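Local coordinates for protein enolase-phosphatase E1 (Saccharomyces cerevisiae, PDB 2G80) that probably catalyses the magnesium-dependent enolization and dephosphorylation of 2,3-diketo-5-methylthiopentyl-1-phosphate in the methionine salvage pathway, at residues L35-G40 with L210-L215; E216-A221 with Q242-Y247; T51-F56 with Y111-G116. One frame throughout, in Å; residues are numbered along the deposited sequence.

Contact 1. Residues L35-G40 with L210-L215. With MG (magnesium ion), chain E.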
loop_
_atom_site.group_PDB
_atom_site.type_symbol
_atom_site.label_atom_id
_atom_site.label_comp_id
_atom_site.label_asym_id
_atom_site.label_seq_id
_atom_site.Cartn_x
_atom_site.Cartn_y
_atom_site.Cartn_z
ATOM N N LEU A 35 7.421 -11.824 -1.493
ATOM C CA LEU A 35 6.609 -11.005 -0.630
ATOM C C LEU A 35 7.106 -9.580 -0.847
ATOM O O LEU A 35 8.304 -9.289 -0.711
ATOM C CB LEU A 35 6.791 -11.429 0.827
ATOM C CG LEU A 35 5.939 -10.711 1.869
ATOM C CD1 LEU A 35 4.440 -11.040 1.646
ATOM C CD2 LEU A 35 6.381 -11.124 3.272
ATOM N N LEU A 36 6.195 -8.684 -1.170
ATOM C CA LEU A 36 6.586 -7.308 -1.500
ATOM C C LEU A 36 5.930 -6.279 -0.625
ATOM O O LEU A 36 4.722 -6.309 -0.424
ATOM C CB LEU A 36 6.224 -6.989 -2.948
ATOM C CG LEU A 36 6.755 -7.910 -4.050
ATOM C CD1 LEU A 36 6.207 -7.422 -5.410
ATOM C CD2 LEU A 36 8.240 -7.928 -4.076
ATOM N N ASP A 37 6.754 -5.383 -0.093
ATOM C CA ASP A 37 6.294 -4.148 0.514
ATOM C C ASP A 37 5.803 -3.251 -0.662
ATOM O O ASP A 37 6.215 -3.482 -1.823
ATOM C CB ASP A 37 7.454 -3.469 1.230
ATOM C CG ASP A 37 7.086 -2.101 1.781
ATOM O OD1 ASP A 37 5.968 -1.959 2.349
ATOM O OD2 ASP A 37 7.911 -1.184 1.617
ATOM N N ILE A 38 4.930 -2.268 -0.376
ATOM C CA ILE A 38 4.454 -1.321 -1.405
ATOM C C ILE A 38 5.300 -0.052 -1.492
ATOM O O ILE A 38 6.032 0.142 -2.464
ATOM C CB ILE A 38 2.941 -0.931 -1.253
ATOM C CG1 ILE A 38 2.078 -2.187 -1.445
ATOM C CG2 ILE A 38 2.533 0.151 -2.338
ATOM C CD1 ILE A 38 0.608 -2.029 -1.215
ATOM N N GLU A 39 5.195 0.782 -0.456
ATOM C CA GLU A 39 5.719 2.158 -0.466
ATOM C C GLU A 39 7.220 2.184 -0.372
ATOM O O GLU A 39 7.766 1.630 0.545
ATOM C CB GLU A 39 5.065 3.005 0.648
ATOM C CG GLU A 39 3.493 2.988 0.658
ATOM C CD GLU A 39 2.808 1.869 1.532
ATOM O OE1 GLU A 39 3.380 0.757 1.772
ATOM O OE2 GLU A 39 1.660 2.130 1.978
ATOM N N GLY A 40 7.898 2.819 -1.323
ATOM C CA GLY A 40 9.381 2.810 -1.375
ATOM C C GLY A 40 9.972 1.520 -1.945
ATOM O O GLY A 40 11.195 1.381 -2.062
ATOM N N LEU A 210 11.044 -8.269 -0.004
ATOM C CA LEU A 210 11.624 -7.021 -0.476
ATOM C C LEU A 210 10.907 -5.834 0.180
ATOM O O LEU A 210 9.672 -5.703 0.110
ATOM C CB LEU A 210 11.545 -6.922 -1.991
ATOM C CG LEU A 210 12.258 -8.046 -2.763
ATOM C CD1 LEU A 210 11.701 -8.162 -4.192
ATOM C CD2 LEU A 210 13.771 -7.900 -2.734
ATOM N N SER A 211 11.699 -4.981 0.812
ATOM C CA SER A 211 11.200 -3.813 1.499
ATOM C C SER A 211 12.308 -2.773 1.603
ATOM O O SER A 211 13.468 -3.130 1.511
ATOM C CB SER A 211 10.673 -4.215 2.888
ATOM O OG SER A 211 10.359 -3.092 3.717
ATOM N N ASP A 212 11.920 -1.498 1.699
ATOM C CA ASP A 212 12.849 -0.394 1.935
ATOM C C ASP A 212 13.148 -0.178 3.427
ATOM O O ASP A 212 14.060 0.569 3.739
ATOM C CB ASP A 212 12.358 0.931 1.320
ATOM C CG ASP A 212 11.002 1.357 1.825
ATOM O OD1 ASP A 212 10.160 0.453 2.037
ATOM O OD2 ASP A 212 10.772 2.576 1.989
ATOM N N ASN A 213 12.382 -0.816 4.320
ATOM C CA ASN A 213 12.533 -0.664 5.768
ATOM C C ASN A 213 13.345 -1.841 6.362
ATOM O O ASN A 213 12.844 -2.967 6.402
ATOM C CB ASN A 213 11.131 -0.574 6.404
ATOM C CG ASN A 213 11.156 -0.180 7.889
ATOM O OD1 ASN A 213 12.210 -0.101 8.518
ATOM N ND2 ASN A 213 9.973 0.065 8.446
ATOM N N PRO A 214 14.597 -1.586 6.823
ATOM C CA PRO A 214 15.415 -2.651 7.431
ATOM C C PRO A 214 14.808 -3.368 8.645
ATOM O O PRO A 214 15.149 -4.508 8.887
ATOM C CB PRO A 214 16.696 -1.918 7.867
ATOM C CG PRO A 214 16.728 -0.684 7.121
ATOM C CD PRO A 214 15.341 -0.303 6.796
ATOM N N LEU A 215 13.985 -2.660 9.409
ATOM C CA LEU A 215 13.308 -3.188 10.578
ATOM C C LEU A 215 12.257 -4.250 10.206
ATOM O O LEU A 215 12.007 -5.186 10.979
ATOM C CB LEU A 215 12.675 -2.043 11.396
ATOM C CG LEU A 215 13.657 -0.990 11.952
ATOM C CD1 LEU A 215 12.889 0.155 12.625
ATOM C CD2 LEU A 215 14.641 -1.613 12.937
HETATM MG MG MG E . 8.088 0.784 2.493
HETATM O O HOH W 1 6.162 0.729 2.988
HETATM O O HOH W 2 8.431 2.564 3.255
HETATM O O HOH W 3 8.385 -0.295 4.240
#

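Contact 2. Residues E216-A221 with Q242-Y247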
loop_
_atom_site.group_PDB
_atom_site.type_symbol
_atom_site.label_atom_id
_atom_site.label_comp_id
_atom_site.label_asym_id
_atom_site.label_seq_id
_atom_site.Cartn_x
_atom_site.Cartn_y
_atom_site.Cartn_z
ATOM N N GLU A 216 11.651 -4.100 9.028
ATOM C CA GLU A 216 10.731 -5.091 8.496
ATOM C C GLU A 216 11.540 -6.336 8.094
ATOM O O GLU A 216 11.159 -7.446 8.410
ATOM C CB GLU A 216 9.958 -4.534 7.278
ATOM C CG GLU A 216 9.032 -3.348 7.627
ATOM C CD GLU A 216 8.230 -2.806 6.430
ATOM O OE1 GLU A 216 8.348 -3.337 5.292
ATOM O OE2 GLU A 216 7.457 -1.840 6.638
ATOM N N LEU A 217 12.647 -6.124 7.385
ATOM C CA LEU A 217 13.516 -7.201 6.922
ATOM C C LEU A 217 14.100 -7.979 8.093
ATOM O O LEU A 217 14.162 -9.204 8.021
ATOM C CB LEU A 217 14.626 -6.661 6.009
ATOM C CG LEU A 217 14.262 -5.987 4.665
ATOM C CD1 LEU A 217 15.535 -5.536 4.015
ATOM C CD2 LEU A 217 13.463 -6.878 3.650
ATOM N N ASP A 218 14.496 -7.276 9.162
ATOM C CA ASP A 218 14.991 -7.897 10.405
ATOM C C ASP A 218 13.935 -8.817 11.039
ATOM O O ASP A 218 14.269 -9.886 11.525
ATOM C CB ASP A 218 15.334 -6.848 11.477
ATOM C CG ASP A 218 16.577 -6.026 11.176
ATOM O OD1 ASP A 218 17.343 -6.323 10.252
ATOM O OD2 ASP A 218 16.787 -5.037 11.900
ATOM N N ALA A 219 12.686 -8.354 11.090
ATOM C CA ALA A 219 11.576 -9.138 11.655
ATOM C C ALA A 219 11.365 -10.428 10.845
ATOM O O ALA A 219 11.263 -11.508 11.415
ATOM C CB ALA A 219 10.309 -8.306 11.699
ATOM N N ALA A 220 11.369 -10.286 9.522
ATOM C CA ALA A 220 11.226 -11.393 8.565
ATOM C C ALA A 220 12.337 -12.425 8.715
ATOM O O ALA A 220 12.061 -13.629 8.774
ATOM C CB ALA A 220 11.194 -10.861 7.126
ATOM N N ALA A 221 13.584 -11.937 8.828
ATOM C CA ALA A 221 14.753 -12.787 8.995
ATOM C C ALA A 221 14.725 -13.652 10.275
ATOM O O ALA A 221 15.397 -14.686 10.313
ATOM C CB ALA A 221 16.047 -11.957 8.909
ATOM N N GLN A 242 25.967 -1.466 6.238
ATOM C CA GLN A 242 24.683 -2.178 6.448
ATOM C C GLN A 242 24.673 -3.608 5.841
ATOM O O GLN A 242 25.191 -3.854 4.747
ATOM C CB GLN A 242 23.486 -1.309 6.028
ATOM C CG GLN A 242 23.251 -1.125 4.523
ATOM C CD GLN A 242 22.499 -2.273 3.856
ATOM O OE1 GLN A 242 21.586 -2.854 4.438
ATOM N NE2 GLN A 242 22.875 -2.594 2.627
ATOM N N LYS A 243 24.049 -4.527 6.575
ATOM C CA LYS A 243 24.069 -5.971 6.272
ATOM C C LYS A 243 23.277 -6.517 5.078
ATOM O O LYS A 243 23.614 -7.592 4.570
ATOM C CB LYS A 243 23.668 -6.768 7.533
ATOM C CG LYS A 243 22.211 -6.598 8.027
ATOM C CD LYS A 243 22.054 -7.264 9.373
ATOM C CE LYS A 243 20.623 -7.346 9.815
ATOM N NZ LYS A 243 20.013 -5.996 9.967
ATOM N N TYR A 244 22.279 -5.778 4.602
ATOM C CA TYR A 244 21.397 -6.274 3.531
ATOM C C TYR A 244 21.868 -6.073 2.110
ATOM O O TYR A 244 22.561 -5.099 1.813
ATOM C CB TYR A 244 20.001 -5.686 3.689
ATOM C CG TYR A 244 19.336 -6.153 4.943
ATOM C CD1 TYR A 244 18.992 -7.496 5.075
ATOM C CD2 TYR A 244 19.052 -5.278 6.007
ATOM C CE1 TYR A 244 18.387 -7.986 6.226
ATOM C CE2 TYR A 244 18.401 -5.755 7.180
ATOM C CZ TYR A 244 18.071 -7.129 7.259
ATOM O OH TYR A 244 17.472 -7.729 8.337
ATOM N N GLN A 245 21.505 -7.023 1.242
ATOM C CA GLN A 245 21.759 -6.865 -0.176
ATOM C C GLN A 245 20.777 -5.791 -0.664
ATOM O O GLN A 245 19.592 -5.827 -0.311
ATOM C CB GLN A 245 21.603 -8.162 -0.969
ATOM C CG GLN A 245 21.875 -7.912 -2.476
ATOM C CD GLN A 245 22.446 -9.087 -3.249
ATOM O OE1 GLN A 245 22.451 -10.239 -2.787
ATOM N NE2 GLN A 245 22.949 -8.788 -4.453
ATOM N N VAL A 246 21.288 -4.827 -1.429
ATOM C CA VAL A 246 20.495 -3.693 -1.940
ATOM C C VAL A 246 20.061 -3.942 -3.378
ATOM O O VAL A 246 20.887 -4.331 -4.199
ATOM C CB VAL A 246 21.292 -2.365 -1.877
ATOM C CG1 VAL A 246 20.467 -1.181 -2.436
ATOM C CG2 VAL A 246 21.741 -2.074 -0.418
ATOM N N TYR A 247 18.769 -3.734 -3.658
ATOM C CA TYR A 247 18.206 -3.813 -5.006
ATOM C C TYR A 247 17.687 -2.427 -5.421
ATOM O O TYR A 247 16.847 -1.855 -4.739
ATOM C CB TYR A 247 17.082 -4.835 -5.072
ATOM C CG TYR A 247 17.566 -6.226 -4.821
ATOM C CD1 TYR A 247 18.091 -6.989 -5.864
ATOM C CD2 TYR A 247 17.529 -6.780 -3.538
ATOM C CE1 TYR A 247 18.570 -8.292 -5.639
ATOM C CE2 TYR A 247 18.001 -8.079 -3.294
ATOM C CZ TYR A 247 18.519 -8.832 -4.350
ATOM O OH TYR A 247 18.986 -10.102 -4.138
#

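Contact 3. Residues T51-F56 with Y111-G116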
loop_
_atom_site.group_PDB
_atom_site.type_symbol
_atom_site.label_atom_id
_atom_site.label_comp_id
_atom_site.label_asym_id
_atom_site.label_seq_id
_atom_site.Cartn_x
_atom_site.Cartn_y
_atom_site.Cartn_z
ATOM N N THR A 51 0.029 13.086 -3.800
ATOM C CA THR A 51 -1.176 12.777 -4.546
ATOM C C THR A 51 -2.409 12.272 -3.732
ATOM O O THR A 51 -3.449 12.922 -3.768
ATOM C CB THR A 51 -0.816 11.765 -5.694
ATOM O OG1 THR A 51 0.239 12.326 -6.493
ATOM C CG2 THR A 51 -2.011 11.482 -6.608
ATOM N N LEU A 52 -2.304 11.168 -2.999
ATOM C CA LEU A 52 -3.504 10.584 -2.327
ATOM C C LEU A 52 -4.129 11.441 -1.235
ATOM O O LEU A 52 -5.321 11.724 -1.269
ATOM C CB LEU A 52 -3.230 9.189 -1.766
ATOM C CG LEU A 52 -3.067 8.029 -2.736
ATOM C CD1 LEU A 52 -2.810 6.759 -1.959
ATOM C CD2 LEU A 52 -4.270 7.870 -3.619
ATOM N N PHE A 53 -3.318 11.870 -0.288
ATOM C CA PHE A 53 -3.802 12.707 0.819
ATOM C C PHE A 53 -4.417 14.029 0.340
ATOM O O PHE A 53 -5.576 14.322 0.730
ATOM C CB PHE A 53 -2.709 12.847 1.903
ATOM C CG PHE A 53 -2.565 11.648 2.829
ATOM C CD1 PHE A 53 -3.161 10.393 2.578
ATOM C CD2 PHE A 53 -1.751 11.773 3.957
ATOM C CE1 PHE A 53 -2.997 9.313 3.477
ATOM C CE2 PHE A 53 -1.567 10.703 4.846
ATOM C CZ PHE A 53 -2.196 9.459 4.593
ATOM N N PRO A 54 -3.695 14.812 -0.512
ATOM C CA PRO A 54 -4.271 16.056 -1.102
ATOM C C PRO A 54 -5.532 15.840 -1.921
ATOM O O PRO A 54 -6.455 16.633 -1.838
ATOM C CB PRO A 54 -3.134 16.588 -1.984
ATOM C CG PRO A 54 -1.927 16.043 -1.360
ATOM C CD PRO A 54 -2.278 14.675 -0.907
ATOM N N TYR A 55 -5.566 14.765 -2.707
ATOM C CA TYR A 55 -6.757 14.397 -3.465
ATOM C C TYR A 55 -7.961 14.238 -2.500
ATOM O O TYR A 55 -9.057 14.792 -2.736
ATOM C CB TYR A 55 -6.526 13.112 -4.338
ATOM C CG TYR A 55 -7.751 12.746 -5.096
ATOM C CD1 TYR A 55 -8.019 13.317 -6.346
ATOM C CD2 TYR A 55 -8.745 11.926 -4.509
ATOM C CE1 TYR A 55 -9.244 13.016 -7.045
ATOM C CE2 TYR A 55 -9.949 11.639 -5.183
ATOM C CZ TYR A 55 -10.192 12.177 -6.448
ATOM O OH TYR A 55 -11.390 11.899 -7.115
ATOM N N PHE A 56 -7.750 13.465 -1.444
ATOM C CA PHE A 56 -8.777 13.225 -0.425
ATOM C C PHE A 56 -9.192 14.497 0.344
ATOM O O PHE A 56 -10.404 14.762 0.482
ATOM C CB PHE A 56 -8.320 12.114 0.535
ATOM C CG PHE A 56 -9.206 11.939 1.714
ATOM C CD1 PHE A 56 -10.412 11.263 1.579
ATOM C CD2 PHE A 56 -8.855 12.471 2.968
ATOM C CE1 PHE A 56 -11.249 11.096 2.665
ATOM C CE2 PHE A 56 -9.693 12.315 4.066
ATOM C CZ PHE A 56 -10.905 11.620 3.909
ATOM N N TYR A 111 -13.565 5.096 -0.083
ATOM C CA TYR A 111 -14.691 5.545 -0.881
ATOM C C TYR A 111 -14.281 6.654 -1.883
ATOM O O TYR A 111 -14.607 6.588 -3.063
ATOM C CB TYR A 111 -15.801 6.055 0.059
ATOM C CG TYR A 111 -17.005 6.600 -0.641
ATOM C CD1 TYR A 111 -18.081 5.753 -0.992
ATOM C CD2 TYR A 111 -17.084 7.950 -0.966
ATOM C CE1 TYR A 111 -19.191 6.248 -1.658
ATOM C CE2 TYR A 111 -18.208 8.465 -1.646
ATOM C CZ TYR A 111 -19.254 7.605 -1.984
ATOM O OH TYR A 111 -20.364 8.098 -2.624
ATOM N N VAL A 112 -13.587 7.668 -1.384
ATOM C CA VAL A 112 -13.138 8.815 -2.213
ATOM C C VAL A 112 -12.085 8.376 -3.270
ATOM O O VAL A 112 -12.173 8.768 -4.448
ATOM C CB VAL A 112 -12.613 9.977 -1.309
ATOM C CG1 VAL A 112 -12.008 11.119 -2.119
ATOM C CG2 VAL A 112 -13.747 10.522 -0.432
ATOM N N TRP A 113 -11.117 7.576 -2.835
ATOM C CA TRP A 113 -10.068 7.062 -3.711
ATOM C C TRP A 113 -10.633 6.138 -4.759
ATOM O O TRP A 113 -10.251 6.264 -5.920
ATOM C CB TRP A 113 -8.912 6.394 -2.950
ATOM C CG TRP A 113 -8.116 7.308 -2.096
ATOM C CD1 TRP A 113 -7.903 8.649 -2.297
ATOM C CD2 TRP A 113 -7.337 6.956 -0.936
ATOM N NE1 TRP A 113 -7.079 9.148 -1.339
ATOM C CE2 TRP A 113 -6.700 8.136 -0.490
ATOM C CE3 TRP A 113 -7.084 5.760 -0.265
ATOM C CZ2 TRP A 113 -5.859 8.166 0.639
ATOM C CZ3 TRP A 113 -6.228 5.777 0.858
ATOM C CH2 TRP A 113 -5.632 6.980 1.297
ATOM N N ALA A 114 -11.592 5.281 -4.402
ATOM C CA ALA A 114 -12.209 4.399 -5.395
ATOM C C ALA A 114 -12.787 5.177 -6.574
ATOM O O ALA A 114 -12.544 4.813 -7.715
ATOM C CB ALA A 114 -13.264 3.445 -4.773
ATOM N N HIS A 115 -13.510 6.257 -6.289
ATOM C CA HIS A 115 -14.089 7.121 -7.308
ATOM C C HIS A 115 -12.980 7.859 -8.050
ATOM O O HIS A 115 -13.095 8.038 -9.245
ATOM C CB HIS A 115 -15.127 8.115 -6.715
ATOM C CG HIS A 115 -15.671 9.094 -7.717
ATOM N ND1 HIS A 115 -16.620 8.742 -8.656
ATOM C CD2 HIS A 115 -15.378 10.401 -7.950
ATOM C CE1 HIS A 115 -16.892 9.790 -9.414
ATOM N NE2 HIS A 115 -16.157 10.810 -9.008
ATOM N N GLY A 116 -11.961 8.326 -7.335
ATOM C CA GLY A 116 -10.774 8.957 -7.952
ATOM C C GLY A 116 -10.091 8.040 -8.972
ATOM O O GLY A 116 -9.823 8.441 -10.097
HETATM O O HOH W 4 -13.284 10.853 -5.457
#

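Contact 1. Residues L35-G40 with L210-L215
The carboxylates of Asp37 and Asp212 lie nearly coplanar, their planes 12° apart, and each turns one oxygen to the same magnesium ion. This is the metal site of a HAD-type phosphatase, at the ends of two neighbouring parallel strands. Asp37 OD2 binds the ion at 2.2 Å and Asp212 OD1 at 2.1 Å. Asp37 OD2 and Asp212 OD1 are 2.8 Å apart with no hydrogen bond between them; the shared metal holds them there. Glu39 ligates through its backbone O and not its carboxylate. Three waters complete an octahedron, one opposite each protein ligand. One of them donates to Asp212 OD2 at 2.7 Å. Another lies between Asp37 OD1 and Glu39 OE1. Both of these oxygens have further partners: Lys187 makes a salt bridge with Asp37 OD1, and Ser144 OG bonds to Glu39 OE1. Asp37 has CG anti to its own N (chi1 175°), which carries the carboxylate across toward the 210-215 segment. Gly40 packs on Asp212, with Gly40 O 3.6 Å from Asp212 CB. A CB at Gly40 would run into Asp212 OD2. Just before the metal ligands in the chain, the strands pair in parallel, Leu36 beside Leu210. Leu210 N donates to Leu35 O at 3.0 Å, and Asp37 N to Leu210 O at 2.9 Å. The second bond holds the backbone N of Asp37, whose carboxylate binds the metal. On the sheet face shared by the two leucines, their side chains run side by side, and Leu36 CD2 presses on Leu210 CD1 at a tight 3.5 Å.

Contact 2. Residues E216-A221 with Q242-Y247
Leu217 and Tyr244 bring the two backbones nearest, with their CA atoms 8.6 Å apart. The fold is the parallel alpha/beta core of the HAD superfamily. Helix 214-221 is the helix of the beta-alpha-beta crossover from strand 207-211 to strand 226-230, and strand 246-247 lies at one side of the sheet. Residues 216-221 are helical, with Ala221 N bonded to Leu217 O. Residues 242-247 run from a loop into a short strand. No backbone hydrogen bond joins the segments; the side chains of Tyr244 and Lys243 make the contact, reaching the side chains and, at Leu217 C, the backbone of the helix. The Tyr244 ring is the centre of the contact. Over one face sits Leu217 CD1, a CH-pi contact 4.0 Å from the ring centroid and only 10° off its normal. Leu217 CB packs further along the same face, 3.7 Å from Tyr244 CZ. The opposite face is covered by the preceding residue: Lys243 CG stands between its own N and carbonyl carbon (chi1 67°), which sets it above the middle of the ring. The lysine chain then runs along the ring and bends at its end toward Asp218. At the ring edge, in plane, lies Asp218 OD1. Asp218 OD1 accepts from Tyr244 OH at 2.4 Å, a length so short that its exact value is doubtful. Lys243 NZ forms a salt bridge with Asp218 OD1 at 2.7 Å, on the syn side and 23° out of the carboxylate plane. Asp218 OD1 faces both the tyrosine hydroxyl and the lysine ammonium at this surface contact. Gln242 steadies the loop with two bonds to one residue: its OE1 accepts from Tyr244 N at 3.0 Å, and its NE2 donates to Tyr244 O at 2.7 Å.

Contact 3. Residues T51-F56 with Y111-G116
Trp113 has CG anti to its carbonyl carbon (chi1 -66°), and this swings the indole off its helix and into the side of helix 46-65. Tyr55 and Phe56 both have CG anti to the backbone N, which sends their rings across to the 111-116 segment. The helix segments cross at 104°. The indole is a knob in a hole formed by Leu52, Phe53, Tyr55 and Phe56. Leu52 CD2 lies over one face, 3.8 Å from the centroid of the five-membered ring. Phe53 CD1 meets the indole edge at CZ2, 4.0 Å away. Trp113 NE1 donates to Leu52 O at 3.1 Å, from 52° above the carbonyl plane. The helix bond from Phe56 N reaches that oxygen from the opposite face, so the carbonyl serves two donors. With a leucine in place of Trp113, Leu52 O would lose its indole donor, and a gap would probably open among Leu52, Phe53, Tyr55 and Phe56. The edge of the Phe56 ring meets Val112, CD1 to CB at 3.9 Å. Tyr55 crosses Val112 obliquely, CE2 to Val112 CG1, and puts its OH 3.1 Å from Gly116 CA, where a side chain would clash with the ring. A water bridges Tyr55 OH, at 2.7 Å, to Val112 O. Both helices belong to the helical insertion between strands 33-36 and 140-143, which has the position of a HAD C1 cap. Helix 85-97 packs against the same contact, its Val96 touching Phe53 and Phe56 and its Ile92 touching Phe56.

Overall arrangement
Contacts 1 and 2 are neighbours on the core sheet, their centres about 9 Å apart, and share helix 214-221. They meet where Ser211 OG and Glu216 OE1 lie 2.6 Å apart, a probable hydrogen bond. Glu216 also makes a salt bridge with Lys187, a predicted substrate-binding residue that pairs with Asp37. Contact 2 lies close to the metal site, with the Leu217 side chain about 9 Å from the magnesium. Contact 3 is nested in the chain between the two halves of contact 1 and lies in the helical insertion, centres about 23 Å apart. Its Leu52 side chain is about 13 Å from the ion. Contacts 2 and 3 are about 32 Å apart between centres.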